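Nucleoporin NUP159 (Saccharomyces cerevisiae, PDB 1XIP) serves as a nucleoporin of the nuclear pore complex, its N-terminal beta-propeller tethering the helicase Dbp5 to the pore for mRNA export. Local coordinates at residues L35-L40 / N233-T238; D70-D75 / L375-L380; N146-L151 / T166-T171; S204-L209 / K247-K252. All coordinates share one frame; numbering follows the deposited sequence.

Interaction 1: L35-L40 / N233-T238; sequences LPFASL and NVISET
Phe37 is the one residue of 35-40 that touches 233-238, and it does so with its ring, against Ile235 and Glu237. The tight part lies at the far end of the ring. Phe37 CZ comes within 3.3 Å of Ile235 O, which sits oblique to the ring. Ile235 CG2 lies in the ring plane at its edge, 3.8 Å from Phe37 CE1. Over one face stands Glu237 CA, 4.1 Å from the ring centroid and only 8° off the normal, a CH-pi contact. With chi1 at -163°, Phe37 turns CG away from its own backbone N and sends the ring across to 233-238. The loose side belongs to the Glu237 side chain, which is exposed and poorly ordered. Its OE2 lies 3.4 Å from Phe37 CE2, and the carboxylate is steeply turned against the ring, at 73°. Trading Phe37 for an alanine would probably strip Glu237 CA and Ile235 CG2 of their partner and open a gap between the loops. Phe276 also meets the Phe37 ring, edge-to-face. The loop of 35-40 links two sheets of the beta-propeller and meets a loop joining neighbouring strands of a third, through an inverse gamma turn centred on Phe37.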
loop_
_atom_site.group_PDB
_atom_site.type_symbol
_atom_site.label_atom_id
_atom_site.label_comp_id
_atom_site.label_asym_id
_atom_site.label_seq_id
_atom_site.Cartn_x
_atom_site.Cartn_y
_atom_site.Cartn_z
ATOM N N LEU A 35 -9.904 12.303 5.193
ATOM C CA LEU A 35 -8.785 11.404 5.483
ATOM C C LEU A 35 -7.505 12.215 5.572
ATOM O O LEU A 35 -7.403 13.231 4.903
ATOM C CB LEU A 35 -8.615 10.424 4.335
ATOM C CG LEU A 35 -9.576 9.285 4.029
ATOM C CD1 LEU A 35 -9.284 8.116 4.916
ATOM C CD2 LEU A 35 -11.060 9.667 4.075
ATOM N N PRO A 36 -6.518 11.776 6.359
ATOM C CA PRO A 36 -5.235 12.487 6.427
ATOM C C PRO A 36 -4.549 12.458 5.068
ATOM O O PRO A 36 -4.432 11.379 4.486
ATOM C CB PRO A 36 -4.433 11.676 7.449
ATOM C CG PRO A 36 -5.445 10.948 8.223
ATOM C CD PRO A 36 -6.536 10.600 7.249
ATOM N N PHE A 37 -4.133 13.619 4.562
ATOM C CA PHE A 37 -3.536 13.720 3.239
ATOM C C PHE A 37 -2.133 13.131 3.228
ATOM O O PHE A 37 -1.133 13.843 3.267
ATOM C CB PHE A 37 -3.532 15.176 2.744
ATOM C CG PHE A 37 -3.316 15.309 1.259
ATOM C CD1 PHE A 37 -4.246 14.800 0.352
ATOM C CD2 PHE A 37 -2.180 15.926 0.765
ATOM C CE1 PHE A 37 -4.035 14.908 -1.026
ATOM C CE2 PHE A 37 -1.965 16.034 -0.614
ATOM C CZ PHE A 37 -2.892 15.518 -1.503
ATOM N N ALA A 38 -2.080 11.804 3.171
ATOM C CA ALA A 38 -0.839 11.035 3.184
ATOM C C ALA A 38 -1.195 9.678 2.663
ATOM O O ALA A 38 -2.380 9.330 2.544
ATOM C CB ALA A 38 -0.299 10.915 4.589
ATOM N N SER A 39 -0.202 8.891 2.328
ATOM C CA SER A 39 -0.509 7.541 1.953
ATOM C C SER A 39 -0.776 6.809 3.259
ATOM O O SER A 39 -0.089 7.029 4.252
ATOM C CB SER A 39 0.628 6.940 1.180
ATOM O OG SER A 39 1.775 6.897 1.974
ATOM N N LEU A 40 -1.829 6.006 3.292
ATOM C CA LEU A 40 -2.264 5.435 4.554
ATOM C C LEU A 40 -2.031 3.954 4.533
ATOM O O LEU A 40 -2.303 3.306 3.528
ATOM C CB LEU A 40 -3.737 5.723 4.811
ATOM C CG LEU A 40 -4.346 7.111 4.634
ATOM C CD1 LEU A 40 -5.871 6.993 4.769
ATOM C CD2 LEU A 40 -3.835 8.016 5.674
ATOM N N ASN A 233 -2.825 13.623 -12.453
ATOM C CA ASN A 233 -3.027 14.985 -11.990
ATOM C C ASN A 233 -2.631 15.121 -10.533
ATOM O O ASN A 233 -2.705 14.157 -9.764
ATOM C CB ASN A 233 -4.476 15.422 -12.210
ATOM C CG ASN A 233 -5.481 14.487 -11.545
ATOM O OD1 ASN A 233 -5.506 13.289 -11.806
ATOM N ND2 ASN A 233 -6.320 15.044 -10.684
ATOM N N VAL A 234 -2.174 16.316 -10.164
ATOM C CA VAL A 234 -1.786 16.592 -8.781
ATOM C C VAL A 234 -2.989 17.080 -7.994
ATOM O O VAL A 234 -3.658 18.054 -8.397
ATOM C CB VAL A 234 -0.639 17.628 -8.681
ATOM C CG1 VAL A 234 0.677 16.924 -8.314
ATOM C CG2 VAL A 234 -0.504 18.441 -9.974
ATOM N N ILE A 235 -3.277 16.404 -6.880
ATOM C CA ILE A 235 -4.463 16.740 -6.093
ATOM C C ILE A 235 -4.189 17.600 -4.833
ATOM O O ILE A 235 -3.154 17.454 -4.180
ATOM C CB ILE A 235 -5.348 15.472 -5.831
ATOM C CG1 ILE A 235 -6.801 15.875 -5.524
ATOM C CG2 ILE A 235 -4.732 14.541 -4.769
ATOM C CD1 ILE A 235 -7.444 16.764 -6.601
ATOM N N SER A 236 -5.105 18.520 -4.533
ATOM C CA SER A 236 -4.935 19.466 -3.422
ATOM C C SER A 236 -5.507 18.960 -2.080
ATOM O O SER A 236 -6.558 18.303 -2.038
ATOM C CB SER A 236 -5.548 20.824 -3.775
ATOM O OG SER A 236 -6.964 20.738 -3.841
ATOM N N GLU A 237 -4.806 19.306 -0.998
ATOM C CA GLU A 237 -5.180 18.964 0.385
ATOM C C GLU A 237 -6.681 19.164 0.693
ATOM O O GLU A 237 -7.324 18.298 1.299
ATOM C CB GLU A 237 -4.324 19.776 1.384
ATOM C CG GLU A 237 -2.820 19.488 1.361
ATOM C CD GLU A 237 -2.091 20.151 0.189
ATOM O OE1 GLU A 237 -2.164 21.401 0.053
ATOM O OE2 GLU A 237 -1.442 19.421 -0.601
ATOM N N THR A 238 -7.220 20.314 0.283
ATOM C CA THR A 238 -8.630 20.630 0.492
ATOM C C THR A 238 -9.292 21.006 -0.826
ATOM O O THR A 238 -9.083 22.111 -1.348
ATOM C CB THR A 238 -8.805 21.785 1.536
ATOM O OG1 THR A 238 -8.349 21.358 2.825
ATOM C CG2 THR A 238 -10.292 22.092 1.781
#

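Interaction 2: D70-D75 / L375-L380; sequences DHITSD and LQIVGL
Ile72 of helix 65-73 packs on Leu375 and Ile377 of strand 374-381. This is a helix lying against a beta-propeller sheet: the strand belongs to the four-stranded antiparallel sheet that pairs strand 18-26, from near the start of the chain, with strands from the end of the chain. Such pairing of the two chain ends is the familiar way a propeller ring is closed.

Leu375 comes first along the strand. Its CD2 lies 4.1 Å from Ile72 CD1, and the two side chains cross at about a right angle. Leu375 O is also touched, with Ile72 CD1 3.7 Å away. Gln376 points to the other side of the sheet, where its NE2 bonds to Val324 O. Ile377 then returns to the helix. Its CD1 meets Ile72 CG2 at 3.8 Å, and its CG1 is also near that methyl. The Ile377 chain is extended, chi2 -180°, which carries CD1 out to the helix. Thr73 CG2 adds a looser touch on the same CD1, at 4.4 Å, while Thr73 OG1 bonds back to Arg69 O. Beyond Ile377 the strand moves away from the helix.

Replacing Ile72 by a glycine would probably leave Leu375 CD2 and Ile377 CD1 facing a gap under the helix. Lys25 of strand 18-26 adds a polar tie, with a salt bridge to Asp75 and hydrogen bonds to His71 O and Ser74 O. The helix end is held by Asp70 O, which accepts from Ser74 N at 3.0 Å and, from the opposite face of its carbonyl plane, from Ser74 OG at 2.7 Å.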
loop_
_atom_site.group_PDB
_atom_site.type_symbol
_atom_site.label_atom_id
_atom_site.label_comp_id
_atom_site.label_asym_id
_atom_site.label_seq_id
_atom_site.Cartn_x
_atom_site.Cartn_y
_atom_site.Cartn_z
ATOM N N ASP A 70 -13.583 -14.474 12.598
ATOM C CA ASP A 70 -14.868 -15.046 12.979
ATOM C C ASP A 70 -15.989 -14.015 12.991
ATOM O O ASP A 70 -17.138 -14.329 12.650
ATOM C CB ASP A 70 -14.757 -15.687 14.357
ATOM C CG ASP A 70 -14.027 -17.015 14.332
ATOM O OD1 ASP A 70 -13.604 -17.460 13.245
ATOM O OD2 ASP A 70 -13.818 -17.691 15.369
ATOM N N HIS A 71 -15.658 -12.797 13.408
ATOM C CA HIS A 71 -16.612 -11.692 13.401
ATOM C C HIS A 71 -17.087 -11.385 11.973
ATOM O O HIS A 71 -18.274 -11.180 11.725
ATOM C CB HIS A 71 -16.002 -10.441 14.050
ATOM C CG HIS A 71 -16.901 -9.246 14.013
ATOM N ND1 HIS A 71 -18.094 -9.183 14.712
ATOM C CD2 HIS A 71 -16.791 -8.069 13.352
ATOM C CE1 HIS A 71 -18.675 -8.019 14.482
ATOM N NE2 HIS A 71 -17.905 -7.324 13.659
ATOM N N ILE A 72 -16.147 -11.372 11.038
ATOM C CA ILE A 72 -16.441 -11.009 9.660
ATOM C C ILE A 72 -17.179 -12.128 8.911
ATOM O O ILE A 72 -18.110 -11.863 8.157
ATOM C CB ILE A 72 -15.136 -10.647 8.929
ATOM C CG1 ILE A 72 -14.461 -9.423 9.561
ATOM C CG2 ILE A 72 -15.374 -10.496 7.441
ATOM C CD1 ILE A 72 -15.113 -8.101 9.279
ATOM N N THR A 73 -16.769 -13.373 9.134
ATOM C CA THR A 73 -17.280 -14.496 8.352
ATOM C C THR A 73 -18.552 -15.147 8.907
ATOM O O THR A 73 -19.381 -15.648 8.143
ATOM C CB THR A 73 -16.164 -15.545 8.080
ATOM O OG1 THR A 73 -15.557 -15.967 9.308
ATOM C CG2 THR A 73 -15.022 -14.897 7.336
ATOM N N SER A 74 -18.706 -15.144 10.226
ATOM C CA SER A 74 -19.961 -15.582 10.850
ATOM C C SER A 74 -20.748 -14.365 11.363
ATOM O O SER A 74 -20.301 -13.221 11.225
ATOM C CB SER A 74 -19.696 -16.605 11.967
ATOM O OG SER A 74 -19.220 -15.982 13.153
ATOM N N ASP A 75 -21.928 -14.599 11.923
ATOM C CA ASP A 75 -22.754 -13.489 12.423
ATOM C C ASP A 75 -23.086 -13.682 13.911
ATOM O O ASP A 75 -24.151 -13.267 14.388
ATOM C CB ASP A 75 -24.035 -13.310 11.561
ATOM C CG ASP A 75 -23.962 -12.066 10.632
ATOM O OD1 ASP A 75 -24.660 -11.057 10.905
ATOM O OD2 ASP A 75 -23.240 -12.012 9.609
ATOM N N LEU A 375 -14.224 -3.504 6.975
ATOM C CA LEU A 375 -13.187 -4.461 6.642
ATOM C C LEU A 375 -13.771 -5.585 5.827
ATOM O O LEU A 375 -14.808 -6.144 6.167
ATOM C CB LEU A 375 -12.497 -5.022 7.903
ATOM C CG LEU A 375 -11.216 -5.849 7.616
ATOM C CD1 LEU A 375 -10.094 -5.401 8.451
ATOM C CD2 LEU A 375 -11.414 -7.322 7.781
ATOM N N GLN A 376 -13.066 -5.931 4.765
ATOM C CA GLN A 376 -13.466 -6.977 3.853
ATOM C C GLN A 376 -12.423 -8.113 3.889
ATOM O O GLN A 376 -11.205 -7.847 3.905
ATOM C CB GLN A 376 -13.538 -6.377 2.471
ATOM C CG GLN A 376 -13.957 -7.309 1.404
ATOM C CD GLN A 376 -13.879 -6.680 0.009
ATOM O OE1 GLN A 376 -13.427 -5.520 -0.150
ATOM N NE2 GLN A 376 -14.312 -7.440 -1.006
ATOM N N ILE A 377 -12.889 -9.362 3.926
ATOM C CA ILE A 377 -11.985 -10.502 3.772
ATOM C C ILE A 377 -12.250 -11.201 2.452
ATOM O O ILE A 377 -13.389 -11.564 2.143
ATOM C CB ILE A 377 -12.099 -11.527 4.931
ATOM C CG1 ILE A 377 -11.705 -10.902 6.272
ATOM C CG2 ILE A 377 -11.220 -12.759 4.639
ATOM C CD1 ILE A 377 -11.794 -11.873 7.439
ATOM N N VAL A 378 -11.178 -11.400 1.690
ATOM C CA VAL A 378 -11.262 -11.965 0.355
ATOM C C VAL A 378 -10.221 -13.098 0.206
ATOM O O VAL A 378 -9.014 -12.881 0.342
ATOM C CB VAL A 378 -11.072 -10.840 -0.717
ATOM C CG1 VAL A 378 -11.026 -11.399 -2.060
ATOM C CG2 VAL A 378 -12.201 -9.842 -0.657
ATOM N N GLY A 379 -10.688 -14.309 -0.036
ATOM C CA GLY A 379 -9.777 -15.413 -0.266
ATOM C C GLY A 379 -9.382 -15.499 -1.726
ATOM O O GLY A 379 -10.250 -15.593 -2.590
ATOM N N LEU A 380 -8.084 -15.453 -2.016
ATOM C CA LEU A 380 -7.626 -15.637 -3.391
ATOM C C LEU A 380 -7.290 -17.093 -3.623
ATOM O O LEU A 380 -6.439 -17.650 -2.936
ATOM C CB LEU A 380 -6.423 -14.741 -3.734
ATOM C CG LEU A 380 -5.787 -14.965 -5.127
ATOM C CD1 LEU A 380 -6.724 -14.605 -6.305
ATOM C CD2 LEU A 380 -4.439 -14.230 -5.254
#

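Interaction 3: N146-L151 / T166-T171; sequences NDLSAL and TSFDVT
The Phe168 ring carries a methyl of Leu148 over one face. Leu148 CD1 stands 3.6 Å above the ring plane, displaced from the centre toward the rim. It is a CH-pi contact, 3.9 Å from CD1 to the ring centroid and 23° off the normal. The shift is toward the CG and CD2 side of the ring, and the closest ring atom is Phe168 CD2, 3.6 Å from Leu148 CD1. Val140 and Leu142 of strand 138-143 touch both Phe168 and Leu148, and Val177 of strand 174-179 touches Leu148.

The torsions account for the fit. Phe168 CG sits between its backbone N and carbonyl carbon, chi1 80°, and the ring stands upright on its strand beside Leu148. Leu148 swings its branch clear of its own N, chi1 -164°, and lays CD1 on the ring.

The second flat group is the Asn146 amide. Its ND2 lies 4.1 Å from Thr166 CG2, and the two side chains meet at a slant. This touch is loose. The polar partner of Asn146 ND2 is Val165 O, one residue before 166-171. At Thr166 the chain turns a corner, and Thr166 with Ser167 forms a classic beta bulge opposite Leu178.

Strands 147-152 and 167-170 belong to neighbouring four-stranded sheets, so the contact lies between two successive blades of the propeller. Its chemistry is mainly apolar. The two blades meet here by van der Waals and CH-pi contact, a methyl laid on an aromatic face, while the Asn146 ND2 to Val165 O bond, made within one blade, probably steadies the turn into strand 147-152.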
loop_
_atom_site.group_PDB
_atom_site.type_symbol
_atom_site.label_atom_id
_atom_site.label_comp_id
_atom_site.label_asym_id
_atom_site.label_seq_id
_atom_site.Cartn_x
_atom_site.Cartn_y
_atom_site.Cartn_z
ATOM N N ASN A 146 9.901 16.361 0.364
ATOM C CA ASN A 146 10.516 15.409 -0.565
ATOM C C ASN A 146 11.908 14.937 -0.154
ATOM O O ASN A 146 12.821 14.855 -0.995
ATOM C CB ASN A 146 10.516 15.961 -2.000
ATOM C CG ASN A 146 9.120 16.251 -2.509
ATOM O OD1 ASN A 146 8.798 17.391 -2.840
ATOM N ND2 ASN A 146 8.276 15.221 -2.569
ATOM N N ASP A 147 12.066 14.635 1.139
ATOM C CA ASP A 147 13.330 14.145 1.696
ATOM C C ASP A 147 13.173 12.695 2.139
ATOM O O ASP A 147 12.410 12.409 3.065
ATOM C CB ASP A 147 13.733 14.983 2.917
ATOM C CG ASP A 147 14.477 16.271 2.555
ATOM O OD1 ASP A 147 14.850 16.462 1.375
ATOM O OD2 ASP A 147 14.738 17.156 3.412
ATOM N N LEU A 148 13.890 11.779 1.492
ATOM C CA LEU A 148 13.863 10.371 1.899
ATOM C C LEU A 148 14.892 10.096 2.986
ATOM O O LEU A 148 16.095 10.285 2.765
ATOM C CB LEU A 148 14.103 9.451 0.706
ATOM C CG LEU A 148 13.717 7.994 0.936
ATOM C CD1 LEU A 148 12.235 7.889 1.175
ATOM C CD2 LEU A 148 14.124 7.147 -0.244
ATOM N N SER A 149 14.421 9.644 4.152
ATOM C CA SER A 149 15.288 9.436 5.320
ATOM C C SER A 149 15.124 8.060 5.952
ATOM O O SER A 149 14.149 7.359 5.691
ATOM C CB SER A 149 15.027 10.506 6.366
ATOM O OG SER A 149 13.642 10.731 6.479
ATOM N N ALA A 150 16.088 7.687 6.787
ATOM C CA ALA A 150 16.106 6.375 7.427
ATOM C C ALA A 150 16.220 6.481 8.945
ATOM O O ALA A 150 17.120 7.147 9.459
ATOM C CB ALA A 150 17.241 5.527 6.876
ATOM N N LEU A 151 15.285 5.836 9.644
ATOM C CA LEU A 151 15.283 5.771 11.098
ATOM C C LEU A 151 15.673 4.376 11.553
ATOM O O LEU A 151 14.982 3.409 11.239
ATOM C CB LEU A 151 13.898 6.099 11.637
ATOM C CG LEU A 151 13.739 6.957 12.900
ATOM C CD1 LEU A 151 12.645 6.396 13.793
ATOM C CD2 LEU A 151 15.042 7.152 13.674
ATOM N N THR A 166 9.249 11.566 -4.873
ATOM C CA THR A 166 7.799 11.722 -4.729
ATOM C C THR A 166 7.119 10.411 -4.356
ATOM O O THR A 166 6.027 10.409 -3.803
ATOM C CB THR A 166 7.138 12.339 -5.983
ATOM O OG1 THR A 166 7.441 11.549 -7.128
ATOM C CG2 THR A 166 7.762 13.692 -6.313
ATOM N N SER A 167 7.784 9.307 -4.673
ATOM C CA SER A 167 7.367 7.990 -4.250
ATOM C C SER A 167 8.573 7.083 -4.087
ATOM O O SER A 167 9.539 7.173 -4.825
ATOM C CB SER A 167 6.389 7.370 -5.264
ATOM O OG SER A 167 5.725 6.246 -4.692
ATOM N N PHE A 168 8.502 6.191 -3.121
ATOM C CA PHE A 168 9.537 5.189 -2.953
ATOM C C PHE A 168 8.904 3.833 -2.639
ATOM O O PHE A 168 7.741 3.753 -2.272
ATOM C CB PHE A 168 10.519 5.611 -1.856
ATOM C CG PHE A 168 10.014 5.348 -0.450
ATOM C CD1 PHE A 168 10.370 4.179 0.226
ATOM C CD2 PHE A 168 9.200 6.277 0.198
ATOM C CE1 PHE A 168 9.916 3.934 1.528
ATOM C CE2 PHE A 168 8.746 6.051 1.498
ATOM C CZ PHE A 168 9.099 4.874 2.164
ATOM N N ASP A 169 9.680 2.772 -2.796
ATOM C CA ASP A 169 9.270 1.443 -2.351
ATOM C C ASP A 169 10.511 0.693 -1.872
ATOM O O ASP A 169 11.592 0.929 -2.382
ATOM C CB ASP A 169 8.574 0.690 -3.496
ATOM C CG ASP A 169 7.790 -0.521 -3.017
ATOM O OD1 ASP A 169 7.596 -0.689 -1.774
ATOM O OD2 ASP A 169 7.321 -1.367 -3.817
ATOM N N VAL A 170 10.358 -0.180 -0.875
ATOM C CA VAL A 170 11.446 -1.061 -0.441
ATOM C C VAL A 170 11.016 -2.491 -0.321
ATOM O O VAL A 170 9.844 -2.789 -0.012
ATOM C CB VAL A 170 12.011 -0.720 0.952
ATOM C CG1 VAL A 170 13.364 -0.055 0.839
ATOM C CG2 VAL A 170 11.044 0.070 1.785
ATOM N N THR A 171 11.982 -3.379 -0.549
ATOM C CA THR A 171 11.888 -4.764 -0.127
ATOM C C THR A 171 13.047 -5.027 0.824
ATOM O O THR A 171 13.788 -4.115 1.178
ATOM C CB THR A 171 11.984 -5.713 -1.330
ATOM O OG1 THR A 171 13.250 -5.521 -1.997
ATOM C CG2 THR A 171 10.928 -5.375 -2.383
#

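Interaction 4: S204-L209 / K247-K252; sequences SELEEL and KMYIIK
Leu206 and Leu209 meet Tyr249 and Lys247 where a short helical turn, 204-207, held by weak backbone bonds, lies on a beta-propeller sheet. Strand 246-254 is the central strand of that five-stranded mixed sheet, which also takes in the N-terminal strand 4-5.

The CH-pi contact is the main one. Leu206 CD1 stands over one face of the Tyr249 ring, 3.8 Å from its centroid and 22° off the normal. It is offset toward the rim, and Tyr249 CE1 is its nearest ring atom, at 3.5 Å. The side chains of Leu206 and Tyr249 run toward each other from opposite directions. Both leave their backbones with CG anti to the carbonyl carbon, and the methyl ends up on the ring.

The polar partners lie outside the pair of segments. Lys247 has a chain bent at its last torsion, chi4 -76°, and NZ forms a salt bridge with Glu262 on strand 257-263. Leu209 O accepts a hydrogen bond from Arg182 NH2.

The remaining touches are van der Waals contacts. Leu206 CD2 lies by the hydroxyl end of the ring, 3.6 Å from Tyr249 OH and also close to Tyr249 CE1. Phe260 of strand 257-263 and Leu5 of strand 4-5 extend the apolar surroundings of Leu206. Lys247 adds the aliphatic part of its chain, which runs at about a right angle to Leu209. Leu209 CD1 bridges the two side chains of the strand, 3.9 Å from Tyr249 OH and 4.2 Å from Lys247 CD.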
loop_
_atom_site.group_PDB
_atom_site.type_symbol
_atom_site.label_atom_id
_atom_site.label_comp_id
_atom_site.label_asym_id
_atom_site.label_seq_id
_atom_site.Cartn_x
_atom_site.Cartn_y
_atom_site.Cartn_z
ATOM N N SER A 204 11.097 8.940 -24.542
ATOM C CA SER A 204 10.799 10.138 -25.325
ATOM C C SER A 204 9.302 10.393 -25.488
ATOM O O SER A 204 8.827 11.499 -25.246
ATOM C CB SER A 204 11.459 10.022 -26.688
ATOM O OG SER A 204 11.726 11.302 -27.209
ATOM N N GLU A 205 8.568 9.349 -25.866
ATOM C CA GLU A 205 7.136 9.454 -26.134
ATOM C C GLU A 205 6.319 9.707 -24.880
ATOM O O GLU A 205 5.145 10.044 -24.975
ATOM C CB GLU A 205 6.617 8.193 -26.814
ATOM C CG GLU A 205 7.302 7.864 -28.117
ATOM C CD GLU A 205 8.390 6.821 -27.971
ATOM O OE1 GLU A 205 9.177 6.874 -26.984
ATOM O OE2 GLU A 205 8.466 5.945 -28.863
ATOM N N LEU A 206 6.937 9.530 -23.711
ATOM C CA LEU A 206 6.263 9.758 -22.439
ATOM C C LEU A 206 6.573 11.131 -21.869
ATOM O O LEU A 206 5.781 11.673 -21.105
ATOM C CB LEU A 206 6.601 8.666 -21.423
ATOM C CG LEU A 206 6.179 7.234 -21.765
ATOM C CD1 LEU A 206 6.043 6.427 -20.495
ATOM C CD2 LEU A 206 4.873 7.193 -22.583
ATOM N N GLU A 207 7.720 11.695 -22.234
ATOM C CA GLU A 207 8.038 13.068 -21.849
ATOM C C GLU A 207 7.079 14.045 -22.532
ATOM O O GLU A 207 6.847 15.157 -22.042
ATOM C CB GLU A 207 9.480 13.409 -22.206
ATOM C CG GLU A 207 10.097 14.458 -21.296
ATOM C CD GLU A 207 10.488 13.885 -19.949
ATOM O OE1 GLU A 207 11.157 12.829 -19.932
ATOM O OE2 GLU A 207 10.118 14.483 -18.910
ATOM N N GLU A 208 6.533 13.613 -23.669
ATOM C CA GLU A 208 5.526 14.364 -24.420
ATOM C C GLU A 208 4.350 14.793 -23.512
ATOM O O GLU A 208 3.882 15.928 -23.607
ATOM C CB GLU A 208 5.046 13.534 -25.634
ATOM C CG GLU A 208 3.993 14.199 -26.518
ATOM C CD GLU A 208 4.387 14.263 -27.991
ATOM O OE1 GLU A 208 4.942 13.259 -28.513
ATOM O OE2 GLU A 208 4.123 15.323 -28.636
ATOM N N LEU A 209 3.899 13.892 -22.629
ATOM C CA LEU A 209 2.892 14.222 -21.601
ATOM C C LEU A 209 3.456 15.203 -20.586
ATOM O O LEU A 209 4.411 14.873 -19.882
ATOM C CB LEU A 209 2.428 12.969 -20.856
ATOM C CG LEU A 209 2.059 11.695 -21.616
ATOM C CD1 LEU A 209 2.299 10.479 -20.744
ATOM C CD2 LEU A 209 0.624 11.738 -22.105
ATOM N N LYS A 247 -2.143 7.457 -15.516
ATOM C CA LYS A 247 -1.573 6.464 -16.410
ATOM C C LYS A 247 -0.634 5.517 -15.686
ATOM O O LYS A 247 0.264 5.953 -14.972
ATOM C CB LYS A 247 -0.856 7.146 -17.564
ATOM C CG LYS A 247 -1.803 7.700 -18.593
ATOM C CD LYS A 247 -1.074 8.164 -19.820
ATOM C CE LYS A 247 -2.043 8.597 -20.892
ATOM N NZ LYS A 247 -2.655 7.416 -21.556
HETATM N N MSE A 248 -0.846 4.216 -15.876
HETATM C CA MSE A 248 0.010 3.206 -15.248
HETATM C C MSE A 248 0.953 2.544 -16.228
HETATM O O MSE A 248 0.565 2.192 -17.336
HETATM C CB MSE A 248 -0.794 2.131 -14.516
HETATM C CG MSE A 248 -2.282 2.275 -14.605
HETATM SE SE MSE A 248 -3.003 3.676 -13.428
HETATM C CE MSE A 248 -2.915 2.733 -11.739
ATOM N N TYR A 249 2.197 2.361 -15.793
ATOM C CA TYR A 249 3.206 1.738 -16.621
ATOM C C TYR A 249 3.930 0.639 -15.871
ATOM O O TYR A 249 4.300 0.805 -14.714
ATOM C CB TYR A 249 4.205 2.781 -17.112
ATOM C CG TYR A 249 3.607 3.779 -18.070
ATOM C CD1 TYR A 249 3.657 3.575 -19.448
ATOM C CD2 TYR A 249 2.986 4.932 -17.603
ATOM C CE1 TYR A 249 3.111 4.499 -20.316
ATOM C CE2 TYR A 249 2.437 5.842 -18.459
ATOM C CZ TYR A 249 2.502 5.634 -19.809
ATOM O OH TYR A 249 1.946 6.583 -20.653
ATOM N N ILE A 250 4.116 -0.488 -16.537
ATOM C CA ILE A 250 5.012 -1.516 -16.064
ATOM C C ILE A 250 6.391 -1.283 -16.689
ATOM O O ILE A 250 6.527 -1.202 -17.902
ATOM C CB ILE A 250 4.474 -2.889 -16.445
ATOM C CG1 ILE A 250 3.033 -3.082 -15.926
ATOM C CG2 ILE A 250 5.437 -3.984 -15.984
ATOM C CD1 ILE A 250 2.923 -3.452 -14.453
ATOM N N ILE A 251 7.402 -1.136 -15.852
ATOM C CA ILE A 251 8.754 -0.962 -16.322
ATOM C C ILE A 251 9.522 -2.243 -16.042
ATOM O O ILE A 251 9.686 -2.624 -14.882
ATOM C CB ILE A 251 9.410 0.221 -15.620
ATOM C CG1 ILE A 251 8.666 1.513 -15.953
ATOM C CG2 ILE A 251 10.884 0.331 -16.012
ATOM C CD1 ILE A 251 8.585 2.500 -14.783
ATOM N N LYS A 252 9.954 -2.921 -17.111
ATOM C CA LYS A 252 10.852 -4.076 -17.007
ATOM C C LYS A 252 12.208 -3.589 -17.435
ATOM O O LYS A 252 12.353 -3.034 -18.531
ATOM C CB LYS A 252 10.405 -5.232 -17.911
ATOM C CG LYS A 252 8.916 -5.603 -17.793
ATOM C CD LYS A 252 8.638 -7.034 -18.279
ATOM C CE LYS A 252 7.157 -7.399 -18.100
ATOM N NZ LYS A 252 6.665 -8.483 -19.027
#

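In the fold
From the N terminus, the chain first passes 35-40, which pairs with 233-238 in interaction 1, and then helix 65-73, which meets strand 374-381 only near the C terminus in interaction 2. Interactions 1 and 2 therefore cross. Interaction 3 closes a short loop of 14 residues and falls within the spans of both. Interaction 4 opens at 204-209 after interaction 3 has closed. It crosses interaction 1 and lies within the span of interaction 2. Interactions 2 and 4 have centres 38 Å apart, on opposite sides of the chain's centre. In turn the four join two loops, a helix to the sheet of the chain ends, two successive blades, and a helical turn to a sheet.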